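Genome polyprotein (Chicken sicinivirus JSY, PDB 6QWT) contains at its C-terminal end the 3Dpol domain described here, an RNA-dependent RNA polymerase that probably copies the viral RNA genome. Local coordinates at residues Thr33-Val38 against Asp43-Ala48; Ser314-Leu317 against Asp321-Thr324; Leu427-Gly432 against Ile457-Leu462. All blocks are in the same frame, centred on the assembly; numbering follows the deposited sequence.

Interaction 1 of 3, residues Thr33-Val38 against Asp43-Ala48; sequences TKEPAV and DRRTEA
Arg45 reaches from the 43-48 turn to the end of strand 34-36, where its guanidinium meets Glu35 and Pro36 and closes a salt-bridge network with Asp43. The frame for this is an Asx turn at Asp43, within a type I beta turn that runs on to Thr46, in the N-terminal part that picornaviral polymerases build into their fingers. All five guanidinium N-H groups are used, each pointed at an oxygen close to the group's plane. NH1 gives one hydrogen to Glu35 OE1 at 3.0 Å, meeting the lone pair turned away from the other carboxylate oxygen, with carboxylate and guanidinium nearly coplanar. Its other hydrogen goes to Pro36 O, 2.9 Å from NH1, and NH2 bonds to that same oxygen, so the two terminal nitrogens together close end-on on Pro36 O; both bonds are bent, as a forked grip on one atom requires. On the side of NE, Asp43 takes the group side-on: NE bonds to OD1, while NH2 of Arg45 lies 2.9 Å from Asp43 OD2. A bend at chi3 (-55°) folds the arginine chain back so that it can hold its near neighbour and still reach the strand. With two carboxylates beside it, the guanidinium charge is probably well compensated. Val38 packs beside this polar cluster. Its CG1 rests 3.6 Å from Asp43 CB, and CG2 slides past the guanidinium, 3.9 Å from Arg45 NH2. Val167 of helix 164-168 touches Glu35, Val38 and Arg45, so the network backs onto that helix; Thr46 OG1 is tied to the backbone O of Ala168 there. Both oxygens of Asp43 are held, and OD1 twice: besides NE it accepts from Arg45 N at 2.8 Å.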
ATOM      1  N   THR A  33      -6.031 -23.121   3.981  1.00 28.15           N
ATOM      2  CA  THR A  33      -6.529 -22.122   4.915  1.00 25.51           C
ATOM      3  C   THR A  33      -6.932 -20.828   4.227  1.00 29.36           C
ATOM      4  O   THR A  33      -7.376 -19.894   4.903  1.00 29.57           O
ATOM      5  CB  THR A  33      -5.479 -21.818   5.995  1.00 26.83           C
ATOM      6  OG1 THR A  33      -4.408 -21.060   5.421  1.00 28.91           O
ATOM      7  CG2 THR A  33      -4.922 -23.105   6.584  1.00 29.26           C
ATOM      8  N   LYS A  34      -6.781 -20.744   2.906  1.00 26.56           N
ATOM      9  CA  LYS A  34      -7.118 -19.549   2.149  1.00 25.57           C
ATOM     10  C   LYS A  34      -7.795 -19.951   0.850  1.00 28.26           C
ATOM     11  O   LYS A  34      -7.510 -21.011   0.286  1.00 27.51           O
ATOM     12  CB  LYS A  34      -5.878 -18.702   1.835  1.00 26.51           C
ATOM     13  CG  LYS A  34      -5.389 -17.831   2.981  1.00 28.72           C
ATOM     14  CD  LYS A  34      -3.957 -17.377   2.733  1.00 33.95           C
ATOM     15  CE  LYS A  34      -3.695 -15.994   3.302  1.00 40.19           C
ATOM     16  NZ  LYS A  34      -2.312 -15.537   2.990  1.00 45.10           N
ATOM     17  N   GLU A  35      -8.687 -19.089   0.378  1.00 25.10           N
ATOM     18  CA  GLU A  35      -9.426 -19.289  -0.858  1.00 27.66           C
ATOM     19  C   GLU A  35      -9.633 -17.935  -1.517  1.00 25.99           C
ATOM     20  O   GLU A  35      -9.507 -16.895  -0.860  1.00 21.59           O
ATOM     21  CB  GLU A  35     -10.779 -19.969  -0.600  1.00 26.74           C
ATOM     22  CG  GLU A  35     -10.680 -21.443  -0.239  1.00 31.70           C
ATOM     23  CD  GLU A  35     -12.033 -22.058   0.065  1.00 39.33           C
ATOM     24  OE1 GLU A  35     -13.060 -21.444  -0.292  1.00 38.20           O
ATOM     25  OE2 GLU A  35     -12.069 -23.153   0.664  1.00 42.38           O
ATOM     26  N   PRO A  36      -9.933 -17.911  -2.819  1.00 22.49           N
ATOM     27  CA  PRO A  36     -10.214 -16.631  -3.482  1.00 25.12           C
ATOM     28  C   PRO A  36     -11.384 -15.908  -2.831  1.00 26.33           C
ATOM     29  O   PRO A  36     -12.375 -16.524  -2.434  1.00 21.96           O
ATOM     30  CB  PRO A  36     -10.538 -17.043  -4.922  1.00 27.09           C
ATOM     31  CG  PRO A  36      -9.812 -18.336  -5.109  1.00 25.09           C
ATOM     32  CD  PRO A  36      -9.891 -19.029  -3.778  1.00 23.79           C
ATOM     33  N   ALA A  37     -11.255 -14.586  -2.723  1.00 25.19           N
ATOM     34  CA  ALA A  37     -12.278 -13.773  -2.082  1.00 26.87           C
ATOM     35  C   ALA A  37     -13.610 -13.894  -2.813  1.00 23.44           C
ATOM     36  O   ALA A  37     -13.665 -14.160  -4.018  1.00 20.67           O
ATOM     37  CB  ALA A  37     -11.852 -12.305  -2.039  1.00 21.98           C
ATOM     38  N   VAL A  38     -14.691 -13.690  -2.065  1.00 22.96           N
ATOM     39  CA  VAL A  38     -16.031 -13.690  -2.639  1.00 23.17           C
ATOM     40  C   VAL A  38     -16.169 -12.495  -3.575  1.00 23.04           C
ATOM     41  O   VAL A  38     -16.003 -11.340  -3.165  1.00 20.94           O
ATOM     42  CB  VAL A  38     -17.097 -13.662  -1.536  1.00 23.34           C
ATOM     43  CG1 VAL A  38     -18.486 -13.485  -2.138  1.00 21.04           C
ATOM     44  CG2 VAL A  38     -17.028 -14.926  -0.702  1.00 22.66           C
ATOM     45  N   ASP A  43     -22.420 -16.182  -4.332  1.00 29.97           N
ATOM     46  CA  ASP A  43     -21.419 -17.169  -3.933  1.00 31.00           C
ATOM     47  C   ASP A  43     -21.990 -18.117  -2.884  1.00 26.55           C
ATOM     48  O   ASP A  43     -22.521 -17.684  -1.857  1.00 30.65           O
ATOM     49  CB  ASP A  43     -20.168 -16.467  -3.395  1.00 26.66           C
ATOM     50  CG  ASP A  43     -18.938 -17.370  -3.388  1.00 30.20           C
ATOM     51  OD1 ASP A  43     -19.014 -18.495  -2.844  1.00 27.36           O
ATOM     52  OD2 ASP A  43     -17.888 -16.951  -3.923  1.00 26.70           O
ATOM     53  N   ARG A  44     -21.880 -19.421  -3.150  1.00 28.70           N
ATOM     54  CA  ARG A  44     -22.419 -20.424  -2.237  1.00 29.68           C
ATOM     55  C   ARG A  44     -21.595 -20.562  -0.965  1.00 32.69           C
ATOM     56  O   ARG A  44     -22.093 -21.115   0.022  1.00 33.41           O
ATOM     57  CB  ARG A  44     -22.515 -21.779  -2.941  1.00 32.57           C
ATOM     58  N   ARG A  45     -20.351 -20.078  -0.957  1.00 31.18           N
ATOM     59  CA  ARG A  45     -19.512 -20.197   0.228  1.00 29.17           C
ATOM     60  C   ARG A  45     -19.893 -19.220   1.334  1.00 32.19           C
ATOM     61  O   ARG A  45     -19.364 -19.338   2.446  1.00 31.73           O
ATOM     62  CB  ARG A  45     -18.040 -19.995  -0.145  1.00 26.39           C
ATOM     63  CG  ARG A  45     -17.466 -21.080  -1.045  1.00 26.18           C
ATOM     64  CD  ARG A  45     -16.088 -20.693  -1.554  1.00 28.87           C
ATOM     65  NE  ARG A  45     -16.110 -19.401  -2.233  1.00 24.75           N
ATOM     66  CZ  ARG A  45     -15.041 -18.633  -2.412  1.00 27.47           C
ATOM     67  NH1 ARG A  45     -13.857 -19.030  -1.966  1.00 25.51           N
ATOM     68  NH2 ARG A  45     -15.154 -17.469  -3.038  1.00 22.68           N
ATOM     69  N   THR A  46     -20.786 -18.269   1.066  1.00 28.60           N
ATOM     70  CA  THR A  46     -21.184 -17.276   2.053  1.00 32.14           C
ATOM     71  C   THR A  46     -22.698 -17.103   2.044  1.00 31.87           C
ATOM     72  O   THR A  46     -23.360 -17.302   1.022  1.00 31.71           O
ATOM     73  CB  THR A  46     -20.508 -15.910   1.797  1.00 28.92           C
ATOM     74  OG1 THR A  46     -20.888 -14.983   2.823  1.00 26.47           O
ATOM     75  CG2 THR A  46     -20.911 -15.345   0.439  1.00 27.13           C
ATOM     76  N   GLU A  47     -23.238 -16.738   3.204  1.00 30.66           N
ATOM     77  CA  GLU A  47     -24.639 -16.366   3.335  1.00 36.19           C
ATOM     78  C   GLU A  47     -24.850 -14.860   3.272  1.00 36.53           C
ATOM     79  O   GLU A  47     -25.999 -14.406   3.288  1.00 33.34           O
ATOM     80  CB  GLU A  47     -25.212 -16.909   4.649  1.00 36.57           C
ATOM     81  CG  GLU A  47     -25.033 -18.406   4.831  1.00 45.05           C
ATOM     82  CD  GLU A  47     -25.960 -19.210   3.946  1.00 52.91           C
ATOM     83  OE1 GLU A  47     -27.178 -19.223   4.223  1.00 60.56           O
ATOM     84  OE2 GLU A  47     -25.473 -19.829   2.975  1.00 60.49           O
ATOM     85  N   ALA A  48     -23.776 -14.082   3.198  1.00 28.46           N
ATOM     86  CA  ALA A  48     -23.849 -12.630   3.203  1.00 27.16           C
ATOM     87  C   ALA A  48     -23.837 -12.076   1.781  1.00 27.80           C
ATOM     88  O   ALA A  48     -23.596 -12.787   0.801  1.00 28.76           O
ATOM     89  CB  ALA A  48     -22.690 -12.040   4.013  1.00 27.60           C
TER

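Interaction 2 of 3, residues Ser314-Leu317 against Asp321-Thr324; sequences SAML and DFDT
The Phe322 ring carries Met316 on one face, with the methionine CB over its centre, 4.0 Å from the centroid and 12° off the ring normal. The opposite face is covered by the ring's own chain, Thr324 N lying above the middle of it, while Leu317 CD2 comes in at the edge, 3.8 Å from Phe322 CE2. This is a CH-pi and Met-aromatic contact in the polymerase palm, made where the chain leaves helix 298-316 and loops towards strand 327-332, part of the hairpin that bears the Tyr-Gly-Asp-Asp motif of these enzymes. With CG of Phe322 anti to the backbone N (chi1 175°), the ring is carried out to Met316, beside its CB and backbone O. The sulfur itself stands obliquely, SD of Met316 being 5.2 Å from the ring centroid of Phe322, so CB and the terminal methyl carry the closer packing. Leu317 points its first bond off the loop, yet its CD2 turns back to meet both the ring edge and Thr324 CG2, 4.1 Å away. Beyond the two segments, Ile344 touches both Met316 and Phe322, the Trp327 ring meets Phe322 at an angle, and Leu317 also leans on Pro72 and Ala73 of helix 70-81. The methionine chain bends at chi3, which sets its CE 3.4 Å from CE1 of Phe322.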
ATOM      1  N   SER A 314      -0.064  12.376  16.802  1.00 21.65           N
ATOM      2  CA  SER A 314      -1.112  13.089  17.529  1.00 21.21           C
ATOM      3  C   SER A 314      -1.601  12.285  18.729  1.00 24.97           C
ATOM      4  O   SER A 314      -2.100  12.860  19.704  1.00 23.25           O
ATOM      5  CB  SER A 314      -2.279  13.430  16.595  1.00 22.36           C
ATOM      6  OG  SER A 314      -3.122  12.310  16.384  1.00 20.63           O
ATOM      7  N   ALA A 315      -1.461  10.959  18.677  1.00 23.33           N
ATOM      8  CA  ALA A 315      -1.793  10.114  19.818  1.00 22.31           C
ATOM      9  C   ALA A 315      -0.694  10.141  20.873  1.00 24.11           C
ATOM     10  O   ALA A 315      -0.979  10.231  22.073  1.00 22.77           O
ATOM     11  CB  ALA A 315      -2.036   8.675  19.352  1.00 23.52           C
ATOM     12  N   MET A 316       0.565  10.059  20.443  1.00 20.26           N
ATOM     13  CA  MET A 316       1.669  10.045  21.393  1.00 25.41           C
ATOM     14  C   MET A 316       1.843  11.402  22.069  1.00 27.43           C
ATOM     15  O   MET A 316       2.269  11.464  23.229  1.00 25.37           O
ATOM     16  CB  MET A 316       2.952   9.605  20.679  1.00 22.21           C
ATOM     17  CG  MET A 316       2.794   8.286  19.906  1.00 26.74           C
ATOM     18  SD  MET A 316       4.250   7.745  18.965  1.00 28.37           S
ATOM     19  CE  MET A 316       5.014   9.313  18.623  1.00 27.98           C
ATOM     20  N   LEU A 317       1.487  12.490  21.380  1.00 22.49           N
ATOM     21  CA  LEU A 317       1.616  13.823  21.956  1.00 25.39           C
ATOM     22  C   LEU A 317       0.715  14.028  23.168  1.00 27.43           C
ATOM     23  O   LEU A 317       0.973  14.934  23.967  1.00 27.04           O
ATOM     24  CB  LEU A 317       1.311  14.883  20.897  1.00 25.36           C
ATOM     25  CG  LEU A 317       2.482  15.240  19.981  1.00 26.61           C
ATOM     26  CD1 LEU A 317       2.005  16.095  18.820  1.00 20.67           C
ATOM     27  CD2 LEU A 317       3.579  15.943  20.768  1.00 20.69           C
ATOM     28  N   ASP A 321       4.437  11.373  29.295  1.00 30.63           N
ATOM     29  CA  ASP A 321       5.863  11.081  29.293  1.00 32.56           C
ATOM     30  C   ASP A 321       6.451  10.991  27.893  1.00 32.73           C
ATOM     31  O   ASP A 321       7.586  10.529  27.741  1.00 33.36           O
ATOM     32  CB  ASP A 321       6.134   9.781  30.053  1.00 35.65           C
ATOM     33  CG  ASP A 321       5.626   9.828  31.477  1.00 37.74           C
ATOM     34  OD1 ASP A 321       4.802   8.966  31.847  1.00 39.79           O
ATOM     35  OD2 ASP A 321       6.045  10.739  32.223  1.00 37.32           O
ATOM     36  N   PHE A 322       5.717  11.418  26.869  1.00 31.14           N
ATOM     37  CA  PHE A 322       6.228  11.339  25.507  1.00 28.00           C
ATOM     38  C   PHE A 322       7.413  12.280  25.339  1.00 25.13           C
ATOM     39  O   PHE A 322       7.302  13.484  25.591  1.00 29.80           O
ATOM     40  CB  PHE A 322       5.135  11.683  24.497  1.00 28.49           C
ATOM     41  CG  PHE A 322       5.626  11.742  23.072  1.00 27.37           C
ATOM     42  CD1 PHE A 322       6.291  10.663  22.511  1.00 26.31           C
ATOM     43  CD2 PHE A 322       5.430  12.875  22.301  1.00 26.26           C
ATOM     44  CE1 PHE A 322       6.748  10.714  21.209  1.00 25.02           C
ATOM     45  CE2 PHE A 322       5.885  12.929  20.994  1.00 26.46           C
ATOM     46  CZ  PHE A 322       6.543  11.848  20.448  1.00 25.94           C
ATOM     47  N   ASP A 323       8.546  11.726  24.923  1.00 26.14           N
ATOM     48  CA  ASP A 323       9.722  12.513  24.580  1.00 29.09           C
ATOM     49  C   ASP A 323       9.636  12.847  23.095  1.00 29.89           C
ATOM     50  O   ASP A 323       9.734  11.955  22.246  1.00 31.44           O
ATOM     51  CB  ASP A 323      10.997  11.742  24.913  1.00 31.82           C
ATOM     52  CG  ASP A 323      12.239  12.614  24.880  1.00 32.17           C
ATOM     53  OD1 ASP A 323      12.369  13.451  23.962  1.00 31.14           O
ATOM     54  OD2 ASP A 323      13.098  12.451  25.771  1.00 36.49           O
ATOM     55  N   THR A 324       9.446  14.130  22.779  1.00 30.65           N
ATOM     56  CA  THR A 324       9.256  14.544  21.393  1.00 31.82           C
ATOM     57  C   THR A 324      10.509  14.389  20.547  1.00 33.27           C
ATOM     58  O   THR A 324      10.461  14.680  19.348  1.00 39.60           O
ATOM     59  CB  THR A 324       8.772  15.996  21.328  1.00 34.55           C
ATOM     60  OG1 THR A 324       9.754  16.862  21.913  1.00 34.59           O
ATOM     61  CG2 THR A 324       7.451  16.150  22.070  1.00 32.96           C
TER

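Interaction 3 of 3, residues Leu427-Gly432 against Ile457-Leu462; sequences LAHHAG and IPYEVL
His429 takes a first torsion of 81°, with CG between its backbone N and carbonyl carbon, and this stands the imidazole against Leu462, whose own CG lies anti to the carbonyl carbon. Leu462 CB sits over the centre of the imidazole, 3.6 Å from the centroid and only 10° off the normal, a CH-pi contact. The leucine crosses the histidine at a slant, and its CD1 is 3.6 Å from His429 CB. The other face of the imidazole is covered by His430, with CG of that ring offset toward the rim; His429 is thereby clamped between a leucine and its neighbour in sequence. Tyr459 approaches differently. Its ring presents an edge to His429 O, which lies in the ring plane 3.5 Å from CE1; Gly432 C comes within 4.0 Å of Tyr459 CE1. At the far end of the ring, Tyr459 OH is 3.2 Å from a water that makes a further, weak bond to His430 O. The 429-431 turn is a 3-10 segment, and Gly432, with its positive phi, ends it as the N-cap of the next helix. All this belongs to the helical thumb of the polymerase. Helix 459-469, preceded by Pro458 as N-cap, lies against the corner where helix 417-428 gives way to helix 433-449. Tyr436 of helix 433-449 touches both His429 and Leu462, Pro433 meets Tyr459, and Tyr426 of helix 417-428 packs on Leu462, while the His430 ring is hydrogen-bonded to Asp213 and to His397 of strand 396-400.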
ATOM      1  N   LEU A 427      10.735 -15.507  -1.753  1.00 21.83           N
ATOM      2  CA  LEU A 427      10.205 -15.253  -0.421  1.00 25.53           C
ATOM      3  C   LEU A 427      10.577 -16.347   0.569  1.00 21.31           C
ATOM      4  O   LEU A 427      10.880 -16.054   1.730  1.00 22.40           O
ATOM      5  CB  LEU A 427       8.679 -15.109  -0.480  1.00 23.10           C
ATOM      6  CG  LEU A 427       8.119 -14.045  -1.430  1.00 24.88           C
ATOM      7  CD1 LEU A 427       6.599 -14.076  -1.436  1.00 22.51           C
ATOM      8  CD2 LEU A 427       8.625 -12.668  -1.037  1.00 28.12           C
ATOM      9  N   ALA A 428      10.576 -17.604   0.121  1.00 20.67           N
ATOM     10  CA  ALA A 428      10.648 -18.757   1.010  1.00 21.89           C
ATOM     11  C   ALA A 428      12.060 -19.108   1.467  1.00 20.85           C
ATOM     12  O   ALA A 428      12.220 -19.656   2.562  1.00 20.36           O
ATOM     13  CB  ALA A 428      10.026 -19.978   0.324  1.00 20.02           C
ATOM     14  N   HIS A 429      13.090 -18.814   0.670  1.00 19.78           N
ATOM     15  CA  HIS A 429      14.437 -19.250   1.029  1.00 22.63           C
ATOM     16  C   HIS A 429      14.953 -18.581   2.297  1.00 24.42           C
ATOM     17  O   HIS A 429      15.854 -19.128   2.945  1.00 19.13           O
ATOM     18  CB  HIS A 429      15.409 -18.995  -0.125  1.00 17.64           C
ATOM     19  CG  HIS A 429      15.895 -17.581  -0.205  1.00 20.96           C
ATOM     20  ND1 HIS A 429      16.998 -17.131   0.490  1.00 20.56           N
ATOM     21  CD2 HIS A 429      15.424 -16.517  -0.896  1.00 20.34           C
ATOM     22  CE1 HIS A 429      17.186 -15.849   0.230  1.00 20.89           C
ATOM     23  NE2 HIS A 429      16.244 -15.452  -0.608  1.00 24.85           N
ATOM     24  N   HIS A 430      14.407 -17.417   2.665  1.00 20.96           N
ATOM     25  CA  HIS A 430      14.843 -16.711   3.866  1.00 23.74           C
ATOM     26  C   HIS A 430      14.535 -17.471   5.151  1.00 23.35           C
ATOM     27  O   HIS A 430      15.079 -17.116   6.202  1.00 22.67           O
ATOM     28  CB  HIS A 430      14.196 -15.326   3.928  1.00 21.74           C
ATOM     29  CG  HIS A 430      14.786 -14.338   2.969  1.00 23.81           C
ATOM     30  ND1 HIS A 430      16.108 -13.951   3.022  1.00 21.87           N
ATOM     31  CD2 HIS A 430      14.236 -13.661   1.935  1.00 19.26           C
ATOM     32  CE1 HIS A 430      16.347 -13.076   2.062  1.00 24.63           C
ATOM     33  NE2 HIS A 430      15.227 -12.882   1.386  1.00 21.99           N
ATOM     34  N   ALA A 431      13.685 -18.493   5.100  1.00 21.78           N
ATOM     35  CA  ALA A 431      13.368 -19.291   6.278  1.00 24.90           C
ATOM     36  C   ALA A 431      14.492 -20.237   6.680  1.00 22.71           C
ATOM     37  O   ALA A 431      14.365 -20.916   7.703  1.00 23.52           O
ATOM     38  CB  ALA A 431      12.089 -20.100   6.038  1.00 22.21           C
ATOM     39  N   GLY A 432      15.577 -20.302   5.912  1.00 22.95           N
ATOM     40  CA  GLY A 432      16.634 -21.249   6.166  1.00 25.75           C
ATOM     41  C   GLY A 432      16.702 -22.308   5.084  1.00 24.09           C
ATOM     42  O   GLY A 432      15.699 -22.634   4.443  1.00 20.86           O
ATOM     43  N   ILE A 457      14.675 -22.556  -7.776  1.00 26.65           N
ATOM     44  CA  ILE A 457      15.978 -21.885  -7.726  1.00 23.56           C
ATOM     45  C   ILE A 457      16.795 -22.475  -6.583  1.00 22.66           C
ATOM     46  O   ILE A 457      16.299 -22.547  -5.440  1.00 21.88           O
ATOM     47  CB  ILE A 457      15.799 -20.370  -7.539  1.00 24.55           C
ATOM     48  CG1 ILE A 457      14.845 -19.812  -8.595  1.00 25.01           C
ATOM     49  CG2 ILE A 457      17.148 -19.658  -7.593  1.00 23.34           C
ATOM     50  CD1 ILE A 457      14.391 -18.395  -8.313  1.00 30.63           C
ATOM     51  N   PRO A 458      18.028 -22.923  -6.819  1.00 27.09           N
ATOM     52  CA  PRO A 458      18.807 -23.536  -5.736  1.00 24.01           C
ATOM     53  C   PRO A 458      19.066 -22.542  -4.614  1.00 20.59           C
ATOM     54  O   PRO A 458      19.230 -21.341  -4.843  1.00 23.33           O
ATOM     55  CB  PRO A 458      20.110 -23.962  -6.425  1.00 24.09           C
ATOM     56  CG  PRO A 458      19.786 -23.983  -7.895  1.00 26.22           C
ATOM     57  CD  PRO A 458      18.763 -22.912  -8.094  1.00 19.41           C
ATOM     58  N   TYR A 459      19.086 -23.062  -3.383  1.00 23.50           N
ATOM     59  CA  TYR A 459      19.278 -22.200  -2.219  1.00 23.31           C
ATOM     60  C   TYR A 459      20.585 -21.423  -2.312  1.00 25.50           C
ATOM     61  O   TYR A 459      20.650 -20.254  -1.907  1.00 24.17           O
ATOM     62  CB  TYR A 459      19.242 -23.023  -0.929  1.00 22.46           C
ATOM     63  CG  TYR A 459      19.547 -22.192   0.298  1.00 24.78           C
ATOM     64  CD1 TYR A 459      18.543 -21.483   0.947  1.00 23.73           C
ATOM     65  CD2 TYR A 459      20.842 -22.094   0.796  1.00 21.29           C
ATOM     66  CE1 TYR A 459      18.818 -20.707   2.057  1.00 24.28           C
ATOM     67  CE2 TYR A 459      21.126 -21.323   1.905  1.00 24.86           C
ATOM     68  CZ  TYR A 459      20.111 -20.632   2.531  1.00 25.19           C
ATOM     69  OH  TYR A 459      20.390 -19.864   3.639  1.00 31.68           O
ATOM     70  N   GLU A 460      21.641 -22.053  -2.837  1.00 24.69           N
ATOM     71  CA  GLU A 460      22.934 -21.381  -2.920  1.00 27.63           C
ATOM     72  C   GLU A 460      22.874 -20.158  -3.824  1.00 23.22           C
ATOM     73  O   GLU A 460      23.582 -19.173  -3.582  1.00 22.58           O
ATOM     74  CB  GLU A 460      24.005 -22.352  -3.418  1.00 26.94           C
ATOM     75  CG  GLU A 460      24.520 -23.292  -2.348  1.00 32.74           C
ATOM     76  CD  GLU A 460      24.100 -24.724  -2.590  1.00 45.40           C
ATOM     77  OE1 GLU A 460      24.920 -25.631  -2.331  1.00 49.60           O
ATOM     78  OE2 GLU A 460      22.952 -24.940  -3.039  1.00 40.89           O
ATOM     79  N   VAL A 461      22.044 -20.205  -4.868  1.00 20.76           N
ATOM     80  CA  VAL A 461      21.876 -19.049  -5.744  1.00 23.18           C
ATOM     81  C   VAL A 461      21.163 -17.922  -5.007  1.00 21.91           C
ATOM     82  O   VAL A 461      21.569 -16.755  -5.076  1.00 22.16           O
ATOM     83  CB  VAL A 461      21.117 -19.451  -7.022  1.00 23.43           C
ATOM     84  CG1 VAL A 461      20.682 -18.211  -7.800  1.00 18.13           C
ATOM     85  CG2 VAL A 461      21.972 -20.365  -7.890  1.00 19.68           C
ATOM     86  N   LEU A 462      20.087 -18.252  -4.290  1.00 20.17           N
ATOM     87  CA  LEU A 462      19.316 -17.219  -3.608  1.00 22.14           C
ATOM     88  C   LEU A 462      20.109 -16.604  -2.462  1.00 21.40           C
ATOM     89  O   LEU A 462      20.094 -15.383  -2.276  1.00 19.60           O
ATOM     90  CB  LEU A 462      17.995 -17.798  -3.104  1.00 17.33           C
ATOM     91  CG  LEU A 462      17.049 -18.269  -4.213  1.00 22.98           C
ATOM     92  CD1 LEU A 462      15.916 -19.122  -3.656  1.00 16.73           C
ATOM     93  CD2 LEU A 462      16.505 -17.080  -4.995  1.00 19.80           C
TER
HETATM   94  O   HOH W   1      18.320 -18.046   5.315  1.00 32.99           O

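Overall arrangement
All three contacts lie away from the middle of the chain, their centres 24 to 26 Å from it, and each is only partly buried. They share no element: interaction 1 joins the end of a strand to a turn, interaction 2 folds a loop back on the helix it follows, and interaction 3 brings the turn after helix 417-428 against the start of helix 459-469, its segments 25 residues apart in the chain. Their chemistry differs accordingly. Charge and carbonyl bonds dominate interaction 1, whereas interactions 2 and 3 rest on aliphatic carbon over a ring face, the last with a weak water link added. Interactions 1 and 3 come within about 10 Å at their nearest atoms; interaction 2 stays about 29 Å from either.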